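Local coordinates for protein importin subunit beta-1 (Saccharomyces cerevisiae, PDB 5OWU) that carries proteins into the nucleus as the importin beta subunit, associating with importin alpha, which binds the classical nuclear localization signal of the cargo, at residues A[745-748]-A[749-753]; A[793-796]-A[797-800]; A[816-819]-A[820-823]; A[848-851]-A[852-856]. All blocks are in the same frame, centred on the assembly; numbering follows the deposited sequence.

Overall arrangement
Following the chain toward its C terminus, contact 1 lies within helix 741-764 of HEAT 17, contact 2 at the turn from helix 790-793 into helix 796-812 of HEAT 18, contact 3 in the connection between helices 796-812 and 825-836, and contact 4 within helix 842-860 of HEAT 19. All four are local and in series, so none nests in or crosses another; contacts 2 and 3 close short turns, whereas 1 and 4 are helix turns. Contacts 1 and 2 meet in packing of E752 against T798, their centres about 13 Å apart. Contacts 3 and 4, equally spaced, are joined by a probable hydrogen bond from Q855 NE2 to Y822 O.

Contact 1. Residues A[745-748]-A[749-753]; sequences DYQI and KVLEA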
loop_
_atom_site.group_PDB
_atom_site.type_symbol
_atom_site.label_atom_id
_atom_site.label_comp_id
_atom_site.label_asym_id
_atom_site.label_seq_id
_atom_site.Cartn_x
_atom_site.Cartn_y
_atom_site.Cartn_z
ATOM N N ASP A 745 -5.929 -2.551 6.111
ATOM C CA ASP A 745 -4.813 -3.492 6.064
ATOM C C ASP A 745 -4.289 -3.797 7.462
ATOM O O ASP A 745 -4.011 -4.959 7.792
ATOM C CB ASP A 745 -3.690 -2.944 5.185
ATOM C CG ASP A 745 -4.041 -2.963 3.711
ATOM O OD1 ASP A 745 -4.916 -3.764 3.315
ATOM O OD2 ASP A 745 -3.435 -2.180 2.948
ATOM N N TYR A 746 -4.140 -2.766 8.299
ATOM C CA TYR A 746 -3.726 -3.007 9.674
ATOM C C TYR A 746 -4.703 -3.941 10.377
ATOM O O TYR A 746 -4.290 -4.882 11.065
ATOM C CB TYR A 746 -3.603 -1.694 10.444
ATOM C CG TYR A 746 -3.279 -1.922 11.901
ATOM C CD1 TYR A 746 -2.021 -2.373 12.288
ATOM C CD2 TYR A 746 -4.234 -1.716 12.890
ATOM C CE1 TYR A 746 -1.719 -2.599 13.617
ATOM C CE2 TYR A 746 -3.943 -1.939 14.225
ATOM C CZ TYR A 746 -2.683 -2.383 14.582
ATOM O OH TYR A 746 -2.384 -2.605 15.906
ATOM N N GLN A 747 -6.005 -3.700 10.210
ATOM C CA GLN A 747 -6.995 -4.575 10.827
ATOM C C GLN A 747 -6.823 -6.009 10.347
ATOM O O GLN A 747 -6.973 -6.955 11.130
ATOM C CB GLN A 747 -8.407 -4.081 10.525
ATOM C CG GLN A 747 -9.490 -4.817 11.298
ATOM C CD GLN A 747 -10.694 -5.164 10.441
ATOM O OE1 GLN A 747 -10.566 -5.427 9.246
ATOM N NE2 GLN A 747 -11.875 -5.167 11.053
ATOM N N ILE A 748 -6.506 -6.192 9.059
ATOM C CA ILE A 748 -6.246 -7.538 8.554
ATOM C C ILE A 748 -5.051 -8.151 9.272
ATOM O O ILE A 748 -5.051 -9.343 9.595
ATOM C CB ILE A 748 -6.034 -7.514 7.028
ATOM C CG1 ILE A 748 -7.333 -7.134 6.306
ATOM C CG2 ILE A 748 -5.517 -8.866 6.524
ATOM C CD1 ILE A 748 -8.439 -8.174 6.388
ATOM N N LYS A 749 -4.011 -7.356 9.529
ATOM C CA LYS A 749 -2.867 -7.890 10.260
ATOM C C LYS A 749 -3.280 -8.341 11.657
ATOM O O LYS A 749 -2.893 -9.428 12.111
ATOM C CB LYS A 749 -1.754 -6.846 10.330
ATOM C CG LYS A 749 -1.000 -6.667 9.020
ATOM C CD LYS A 749 0.004 -7.791 8.801
ATOM C CE LYS A 749 0.370 -7.948 7.329
ATOM N NZ LYS A 749 -0.734 -8.574 6.545
ATOM N N VAL A 750 -4.086 -7.527 12.345
ATOM C CA VAL A 750 -4.555 -7.881 13.683
ATOM C C VAL A 750 -5.344 -9.185 13.641
ATOM O O VAL A 750 -5.129 -10.086 14.461
ATOM C CB VAL A 750 -5.386 -6.729 14.280
ATOM C CG1 VAL A 750 -5.936 -7.099 15.663
ATOM C CG2 VAL A 750 -4.538 -5.465 14.379
ATOM N N LEU A 751 -6.261 -9.317 12.679
ATOM C CA LEU A 751 -7.068 -10.533 12.602
ATOM C C LEU A 751 -6.207 -11.751 12.279
ATOM O O LEU A 751 -6.440 -12.843 12.815
ATOM C CB LEU A 751 -8.182 -10.362 11.567
ATOM C CG LEU A 751 -9.245 -9.315 11.922
ATOM C CD1 LEU A 751 -10.199 -9.079 10.757
ATOM C CD2 LEU A 751 -10.029 -9.730 13.165
ATOM N N GLU A 752 -5.204 -11.587 11.414
ATOM C CA GLU A 752 -4.289 -12.689 11.132
ATOM C C GLU A 752 -3.558 -13.127 12.400
ATOM O O GLU A 752 -3.359 -14.329 12.631
ATOM C CB GLU A 752 -3.292 -12.278 10.045
ATOM C CG GLU A 752 -3.914 -12.168 8.661
ATOM C CD GLU A 752 -2.962 -11.626 7.614
ATOM O OE1 GLU A 752 -1.964 -10.970 7.981
ATOM O OE2 GLU A 752 -3.226 -11.856 6.415
ATOM N N ALA A 753 -3.154 -12.161 13.237
ATOM C CA ALA A 753 -2.500 -12.502 14.499
ATOM C C ALA A 753 -3.455 -13.214 15.447
ATOM O O ALA A 753 -3.049 -14.127 16.179
ATOM C CB ALA A 753 -1.941 -11.248 15.169
HETATM O O HOH W 1 -2.700 -6.396 6.125
#
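V750 lays its CG2 methyl over one face of the Y746 ring, 3.8 Å from the ring centroid and 24° off the normal, a CH-pi contact one turn apart on helix 741-764 of HEAT 17. The tyrosine swings its ring forward along the helix because CG stands anti to the backbone N (chi1 176°), and its hydroxyl is hydrogen-bonded to the carbonyl of R696. I748 and L751 are buried and pack against L792 of the following repeat, while the CD1 methyl of L751 also reaches the amide carbon CD of Q747 at 4.0 Å. On the side of K749 the contact is looser and wetter. The lysine chain bends at chi2 and chi4, bringing NZ within 3.1 Å of E752 OE1 in a salt bridge on the syn side, somewhat out of the carboxylate plane. A water accepts from K749 NZ at 3.0 Å and donates to D745 O. With alanine in place of E752, the ammonium of K749 would probably lose its carboxylate mate, and I748 CG2 the packing of OE2. Apolar packing on L792 thus goes with a polar hold on Y746 by R696, and the K749-E752 ion pair lies on the more solvent-exposed side.

Contact 2. Residues A[793-796]-A[797-800]; sequences YSED and ATSR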
loop_
_atom_site.group_PDB
_atom_site.type_symbol
_atom_site.label_atom_id
_atom_site.label_comp_id
_atom_site.label_asym_id
_atom_site.label_seq_id
_atom_site.Cartn_x
_atom_site.Cartn_y
_atom_site.Cartn_z
ATOM N N TYR A 793 -10.044 -14.840 3.623
ATOM C CA TYR A 793 -10.246 -16.197 3.128
ATOM C C TYR A 793 -9.554 -16.442 1.794
ATOM O O TYR A 793 -9.209 -17.591 1.497
ATOM C CB TYR A 793 -11.741 -16.537 3.035
ATOM C CG TYR A 793 -12.552 -15.833 1.963
ATOM C CD1 TYR A 793 -12.490 -16.237 0.631
ATOM C CD2 TYR A 793 -13.421 -14.796 2.292
ATOM C CE1 TYR A 793 -13.247 -15.602 -0.347
ATOM C CE2 TYR A 793 -14.182 -14.162 1.326
ATOM C CZ TYR A 793 -14.091 -14.568 0.009
ATOM O OH TYR A 793 -14.846 -13.937 -0.952
ATOM N N SER A 794 -9.312 -15.398 0.997
ATOM C CA SER A 794 -8.613 -15.585 -0.272
ATOM C C SER A 794 -7.152 -15.980 -0.075
ATOM O O SER A 794 -6.530 -16.487 -1.015
ATOM C CB SER A 794 -8.698 -14.312 -1.119
ATOM O OG SER A 794 -7.965 -13.248 -0.536
ATOM N N GLU A 795 -6.593 -15.760 1.115
ATOM C CA GLU A 795 -5.228 -16.181 1.412
ATOM C C GLU A 795 -5.216 -17.665 1.760
ATOM O O GLU A 795 -5.866 -18.090 2.720
ATOM C CB GLU A 795 -4.648 -15.362 2.562
ATOM C CG GLU A 795 -4.323 -13.918 2.208
ATOM C CD GLU A 795 -3.107 -13.785 1.308
ATOM O OE1 GLU A 795 -2.212 -14.659 1.367
ATOM O OE2 GLU A 795 -3.045 -12.802 0.544
ATOM N N ASP A 796 -4.454 -18.444 0.993
ATOM C CA ASP A 796 -4.430 -19.892 1.167
ATOM C C ASP A 796 -4.119 -20.287 2.611
ATOM O O ASP A 796 -4.794 -21.148 3.188
ATOM C CB ASP A 796 -3.403 -20.502 0.209
ATOM C CG ASP A 796 -3.428 -22.012 0.211
ATOM O OD1 ASP A 796 -4.508 -22.592 -0.028
ATOM O OD2 ASP A 796 -2.373 -22.624 0.464
ATOM N N ALA A 797 -3.088 -19.676 3.207
ATOM C CA ALA A 797 -2.670 -20.064 4.555
ATOM C C ALA A 797 -3.722 -19.689 5.593
ATOM O O ALA A 797 -3.956 -20.442 6.550
ATOM C CB ALA A 797 -1.330 -19.413 4.908
ATOM N N THR A 798 -4.357 -18.525 5.425
ATOM C CA THR A 798 -5.407 -18.105 6.348
ATOM C C THR A 798 -6.575 -19.083 6.324
ATOM O O THR A 798 -7.049 -19.531 7.375
ATOM C CB THR A 798 -5.876 -16.692 5.995
ATOM O OG1 THR A 798 -4.758 -15.792 6.045
ATOM C CG2 THR A 798 -6.967 -16.209 6.962
ATOM N N SER A 799 -7.050 -19.433 5.128
ATOM C CA SER A 799 -8.166 -20.368 5.036
ATOM C C SER A 799 -7.773 -21.750 5.535
ATOM O O SER A 799 -8.583 -22.439 6.169
ATOM C CB SER A 799 -8.682 -20.442 3.598
ATOM O OG SER A 799 -9.711 -19.491 3.400
ATOM N N ARG A 800 -6.540 -22.180 5.258
ATOM C CA ARG A 800 -6.095 -23.474 5.766
ATOM C C ARG A 800 -6.126 -23.494 7.287
ATOM O O ARG A 800 -6.608 -24.459 7.897
ATOM C CB ARG A 800 -4.688 -23.801 5.264
ATOM C CG ARG A 800 -4.199 -25.169 5.735
ATOM C CD ARG A 800 -2.953 -25.638 5.001
ATOM N NE ARG A 800 -1.811 -24.743 5.192
ATOM C CZ ARG A 800 -1.230 -24.020 4.237
ATOM N NH1 ARG A 800 -1.660 -24.066 2.983
ATOM N NH2 ARG A 800 -0.196 -23.243 4.539
#
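The guanidinium of R800 has D796 OD2 at its edge, near its plane, and the CA of A797 over one face, 4.0 Å above the plane and displaced toward the rim; the other flat group, the Y793 ring, makes a cation-pi contact with R833. Carboxylate and guanidinium are turned 71° against each other, and they meet through one oxygen and one nitrogen. D796 OD2 lies 3.0 Å from R800 NH1 in a salt bridge whose hydrogen bond is weak, the N-H...O angle being 122°. The arginine CG is anti to the backbone N, and a bend at chi3 turns the planar end back toward the aspartate. Both charged groups have further partners near the start of helix 842-860: T844 OG1 is hydrogen-bonded to D796 OD1 and to R800 NH1, and S841 OG to D796 OD2.

These residues form the first turn of helix 796-812 in HEAT 18, with E795 at the N-cap position. The backbone carbonyl of E795 receives S799 N at 3.0 Å in an almost straight bond (173°), and D796 O takes R800 N in the next step of the helix. The CB of E795 rests 3.5 Å from T798 OG1, while its carboxylate leads away from the turn.

S799 ties the new helix back to the end of helix 790-793. Its hydroxyl donates to Y793 O at 2.7 Å, in the carbonyl plane and on a lone pair. The same OG is hydrogen-bonded to Y830 OH of helix 825-836 and also comes within 3.6 Å of Y793 CB.

Contact 3. Residues A[816-819]-A[820-823]; sequences GSIK and QFYG
A type I beta turn from G816 to K819, followed by a short 3-10 segment, makes up this part of the connection between helices 796-812 and 825-836. Q820 folds back over the turn and gives its amide NE2 to S817 O at 3.0 Å, with an N-H...O angle of 145°. Its CG sits between the backbone N and the carbonyl carbon (chi1 59°), and the bend at chi2 then directs the amide toward the earlier residues. The other end of that amide is held through water: a single molecule donates to Q820 OE1 at 2.7 Å and to G816 O. The turn's own bond from K819 N to G816 O is weak.

The i to i+3 spacing of 3-10 geometry appears in two backbone bonds, F821 N to I818 O at 3.1 Å and Y822 N to K819 O at 2.9 Å. Both donors stand above the carbonyl planes, away from the lone pairs. I818 O also lies at the edge of each aromatic ring, 3.2 Å from F821 CD2 and 3.4 Å from Y822 CD1.

Within the HEAT stack, I818 touches both rings. Its CB meets the edge of F821 at CD2, 3.9 Å away, while the CD1 methyl reaches Y822 CE1, also at 3.9 Å. Beyond them, F780 of helix 776-788 meets F821 with ring planes about 15° apart and Y822 edge-to-face. The Y822 hydroxyl is hydrogen-bonded to I806 O of helix 796-812.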
loop_
_atom_site.group_PDB
_atom_site.type_symbol
_atom_site.label_atom_id
_atom_site.label_comp_id
_atom_site.label_asym_id
_atom_site.label_seq_id
_atom_site.Cartn_x
_atom_site.Cartn_y
_atom_site.Cartn_z
ATOM N N GLY A 816 -20.759 -33.740 21.761
ATOM C CA GLY A 816 -21.858 -33.006 21.167
ATOM C C GLY A 816 -22.148 -31.676 21.824
ATOM O O GLY A 816 -23.137 -31.030 21.468
ATOM N N SER A 817 -21.306 -31.240 22.768
ATOM C CA SER A 817 -21.542 -29.999 23.501
ATOM C C SER A 817 -21.389 -28.753 22.632
ATOM O O SER A 817 -21.829 -27.673 23.043
ATOM C CB SER A 817 -20.584 -29.899 24.697
ATOM O OG SER A 817 -19.255 -30.230 24.335
ATOM N N ILE A 818 -20.751 -28.862 21.468
ATOM C CA ILE A 818 -20.584 -27.720 20.580
ATOM C C ILE A 818 -21.191 -27.981 19.200
ATOM O O ILE A 818 -20.919 -27.249 18.249
ATOM C CB ILE A 818 -19.099 -27.322 20.474
ATOM C CG1 ILE A 818 -18.273 -28.432 19.811
ATOM C CG2 ILE A 818 -18.546 -27.006 21.859
ATOM C CD1 ILE A 818 -16.863 -27.996 19.437
ATOM N N LYS A 819 -22.032 -29.007 19.078
ATOM C CA LYS A 819 -22.585 -29.346 17.769
ATOM C C LYS A 819 -23.472 -28.239 17.213
ATOM O O LYS A 819 -23.654 -28.161 15.999
ATOM C CB LYS A 819 -23.368 -30.657 17.852
ATOM C CG LYS A 819 -24.634 -30.591 18.690
ATOM C CD LYS A 819 -25.327 -31.946 18.719
ATOM C CE LYS A 819 -26.590 -31.921 19.559
ATOM N NZ LYS A 819 -27.257 -33.250 19.586
ATOM N N GLN A 820 -24.004 -27.366 18.072
ATOM C CA GLN A 820 -24.847 -26.263 17.622
ATOM C C GLN A 820 -24.135 -25.332 16.641
ATOM O O GLN A 820 -24.800 -24.572 15.927
ATOM C CB GLN A 820 -25.338 -25.446 18.820
ATOM C CG GLN A 820 -24.229 -24.836 19.673
ATOM C CD GLN A 820 -23.749 -25.751 20.788
ATOM O OE1 GLN A 820 -24.030 -26.948 20.791
ATOM N NE2 GLN A 820 -23.013 -25.187 21.739
ATOM N N PHE A 821 -22.800 -25.333 16.612
ATOM C CA PHE A 821 -22.072 -24.492 15.666
ATOM C C PHE A 821 -21.914 -25.138 14.295
ATOM O O PHE A 821 -21.644 -24.428 13.318
ATOM C CB PHE A 821 -20.682 -24.159 16.205
ATOM C CG PHE A 821 -20.706 -23.446 17.519
ATOM C CD1 PHE A 821 -20.979 -22.092 17.579
ATOM C CD2 PHE A 821 -20.468 -24.138 18.696
ATOM C CE1 PHE A 821 -21.017 -21.434 18.800
ATOM C CE2 PHE A 821 -20.502 -23.487 19.920
ATOM C CZ PHE A 821 -20.776 -22.137 19.972
ATOM N N TYR A 822 -22.082 -26.456 14.190
ATOM C CA TYR A 822 -21.712 -27.178 12.976
ATOM C C TYR A 822 -22.879 -27.403 12.022
ATOM O O TYR A 822 -22.710 -28.119 11.029
ATOM C CB TYR A 822 -21.065 -28.512 13.356
ATOM C CG TYR A 822 -19.693 -28.295 13.943
ATOM C CD1 TYR A 822 -19.533 -27.995 15.288
ATOM C CD2 TYR A 822 -18.559 -28.332 13.139
ATOM C CE1 TYR A 822 -18.281 -27.766 15.824
ATOM C CE2 TYR A 822 -17.303 -28.104 13.669
ATOM C CZ TYR A 822 -17.171 -27.819 15.008
ATOM O OH TYR A 822 -15.919 -27.599 15.535
ATOM N N GLY A 823 -24.040 -26.810 12.282
ATOM C CA GLY A 823 -25.150 -26.823 11.351
ATOM C C GLY A 823 -25.367 -25.517 10.621
ATOM O O GLY A 823 -26.381 -25.372 9.927
HETATM O O HOH W 2 -24.802 -28.979 22.365
#

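Contact 4. Residues A[848-851]-A[852-856]; sequences ARWA and REQQK
Q854 lies across one face of the W850 indole, one turn apart on helix 842-860 of HEAT 19, the C-terminal repeat. Its CG stands almost on the ring normal (8° off), 3.6 Å from the centroid of the six-membered ring, in a CH-pi contact. The glutamine has CG anti to the carbonyl carbon (chi1 -69°), and the chain then bends at chi2, which folds it over the indole and carries NE2 to 3.2 Å from W850 CZ3. The amide is tilted 38° against the ring, so the two do not stack flat. Tryptophan CG is placed anti to the backbone N, which turns the indole toward Q854 and toward helix 796-812, where NE1 is hydrogen-bonded to D808 OD1 and the ring touches A811. Replacing the indole by a methyl group, as an alanine here would do, is likely to leave the D808 carboxylate without this donor and open a gap beneath the glutamine, whose amide would be set free to turn.

On the more exposed flank, the chain of R849 bends at chi2 while that of E853 runs extended beyond CG. Their charged planes are nearly perpendicular, and E853 OE2 lies well out of the guanidinium plane, 3.6 Å from R849 NE, in a salt bridge of charges alone with no N-H directed at the oxygen. The same carboxylate oxygen touches the aliphatic part of the arginine more closely: E853 OE2 is 3.3 Å from R849 CG.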
loop_
_atom_site.group_PDB
_atom_site.type_symbol
_atom_site.label_atom_id
_atom_site.label_comp_id
_atom_site.label_asym_id
_atom_site.label_seq_id
_atom_site.Cartn_x
_atom_site.Cartn_y
_atom_site.Cartn_z
ATOM N N ALA A 848 -9.543 -28.924 4.560
ATOM C CA ALA A 848 -10.981 -28.721 4.402
ATOM C C ALA A 848 -11.727 -30.049 4.413
ATOM O O ALA A 848 -12.848 -30.134 4.926
ATOM C CB ALA A 848 -11.272 -27.958 3.110
ATOM N N ARG A 849 -11.126 -31.096 3.846
ATOM C CA ARG A 849 -11.733 -32.421 3.912
ATOM C C ARG A 849 -11.843 -32.890 5.356
ATOM O O ARG A 849 -12.910 -33.337 5.795
ATOM C CB ARG A 849 -10.919 -33.411 3.073
ATOM C CG ARG A 849 -11.300 -34.885 3.230
ATOM C CD ARG A 849 -12.689 -35.192 2.687
ATOM N NE ARG A 849 -12.816 -36.600 2.315
ATOM C CZ ARG A 849 -13.881 -37.133 1.720
ATOM N NH1 ARG A 849 -14.932 -36.380 1.422
ATOM N NH2 ARG A 849 -13.893 -38.426 1.419
ATOM N N TRP A 850 -10.744 -32.794 6.114
ATOM C CA TRP A 850 -10.787 -33.126 7.536
ATOM C C TRP A 850 -11.906 -32.362 8.241
ATOM O O TRP A 850 -12.707 -32.943 8.992
ATOM C CB TRP A 850 -9.417 -32.832 8.158
ATOM C CG TRP A 850 -9.386 -32.654 9.657
ATOM C CD1 TRP A 850 -9.160 -31.488 10.335
ATOM C CD2 TRP A 850 -9.562 -33.669 10.654
ATOM N NE1 TRP A 850 -9.194 -31.713 11.692
ATOM C CE2 TRP A 850 -9.438 -33.042 11.915
ATOM C CE3 TRP A 850 -9.815 -35.044 10.608
ATOM C CZ2 TRP A 850 -9.562 -33.744 13.115
ATOM C CZ3 TRP A 850 -9.937 -35.738 11.801
ATOM C CH2 TRP A 850 -9.812 -35.087 13.036
ATOM N N ALA A 851 -12.002 -31.058 7.974
ATOM C CA ALA A 851 -13.037 -30.237 8.596
ATOM C C ALA A 851 -14.433 -30.705 8.208
ATOM O O ALA A 851 -15.359 -30.660 9.027
ATOM C CB ALA A 851 -12.848 -28.774 8.201
ATOM N N ARG A 852 -14.612 -31.134 6.957
ATOM C CA ARG A 852 -15.917 -31.607 6.504
ATOM C C ARG A 852 -16.300 -32.901 7.211
ATOM O O ARG A 852 -17.431 -33.051 7.691
ATOM C CB ARG A 852 -15.897 -31.803 4.985
ATOM C CG ARG A 852 -17.225 -32.228 4.380
ATOM C CD ARG A 852 -18.330 -31.258 4.745
ATOM N NE ARG A 852 -19.521 -31.443 3.926
ATOM C CZ ARG A 852 -20.672 -30.813 4.135
ATOM N NH1 ARG A 852 -20.793 -29.962 5.145
ATOM N NH2 ARG A 852 -21.707 -31.038 3.338
ATOM N N GLU A 853 -15.360 -33.846 7.289
ATOM C CA GLU A 853 -15.597 -35.067 8.052
ATOM C C GLU A 853 -16.049 -34.740 9.470
ATOM O O GLU A 853 -17.090 -35.224 9.935
ATOM C CB GLU A 853 -14.328 -35.919 8.080
ATOM C CG GLU A 853 -13.831 -36.351 6.710
ATOM C CD GLU A 853 -12.434 -36.937 6.760
ATOM O OE1 GLU A 853 -11.994 -37.341 7.857
ATOM O OE2 GLU A 853 -11.772 -36.984 5.701
ATOM N N GLN A 854 -15.285 -33.895 10.168
ATOM C CA GLN A 854 -15.608 -33.625 11.567
ATOM C C GLN A 854 -16.929 -32.876 11.705
ATOM O O GLN A 854 -17.702 -33.141 12.630
ATOM C CB GLN A 854 -14.469 -32.851 12.226
ATOM C CG GLN A 854 -13.208 -33.671 12.394
ATOM C CD GLN A 854 -13.450 -34.928 13.210
ATOM O OE1 GLN A 854 -14.114 -34.891 14.246
ATOM N NE2 GLN A 854 -12.936 -36.052 12.729
ATOM N N GLN A 855 -17.208 -31.942 10.797
ATOM C CA GLN A 855 -18.464 -31.201 10.845
ATOM C C GLN A 855 -19.661 -32.133 10.673
ATOM O O GLN A 855 -20.627 -32.079 11.447
ATOM C CB GLN A 855 -18.458 -30.116 9.766
ATOM C CG GLN A 855 -19.768 -29.348 9.629
ATOM C CD GLN A 855 -20.624 -29.835 8.470
ATOM O OE1 GLN A 855 -20.111 -30.221 7.419
ATOM N NE2 GLN A 855 -21.935 -29.816 8.659
ATOM N N LYS A 856 -19.614 -32.998 9.655
ATOM C CA LYS A 856 -20.697 -33.956 9.451
ATOM C C LYS A 856 -20.866 -34.860 10.665
ATOM O O LYS A 856 -21.997 -35.148 11.086
ATOM C CB LYS A 856 -20.437 -34.792 8.199
ATOM C CG LYS A 856 -20.546 -34.014 6.906
ATOM C CD LYS A 856 -20.250 -34.898 5.706
ATOM C CE LYS A 856 -21.117 -34.526 4.515
ATOM N NZ LYS A 856 -22.557 -34.826 4.763
#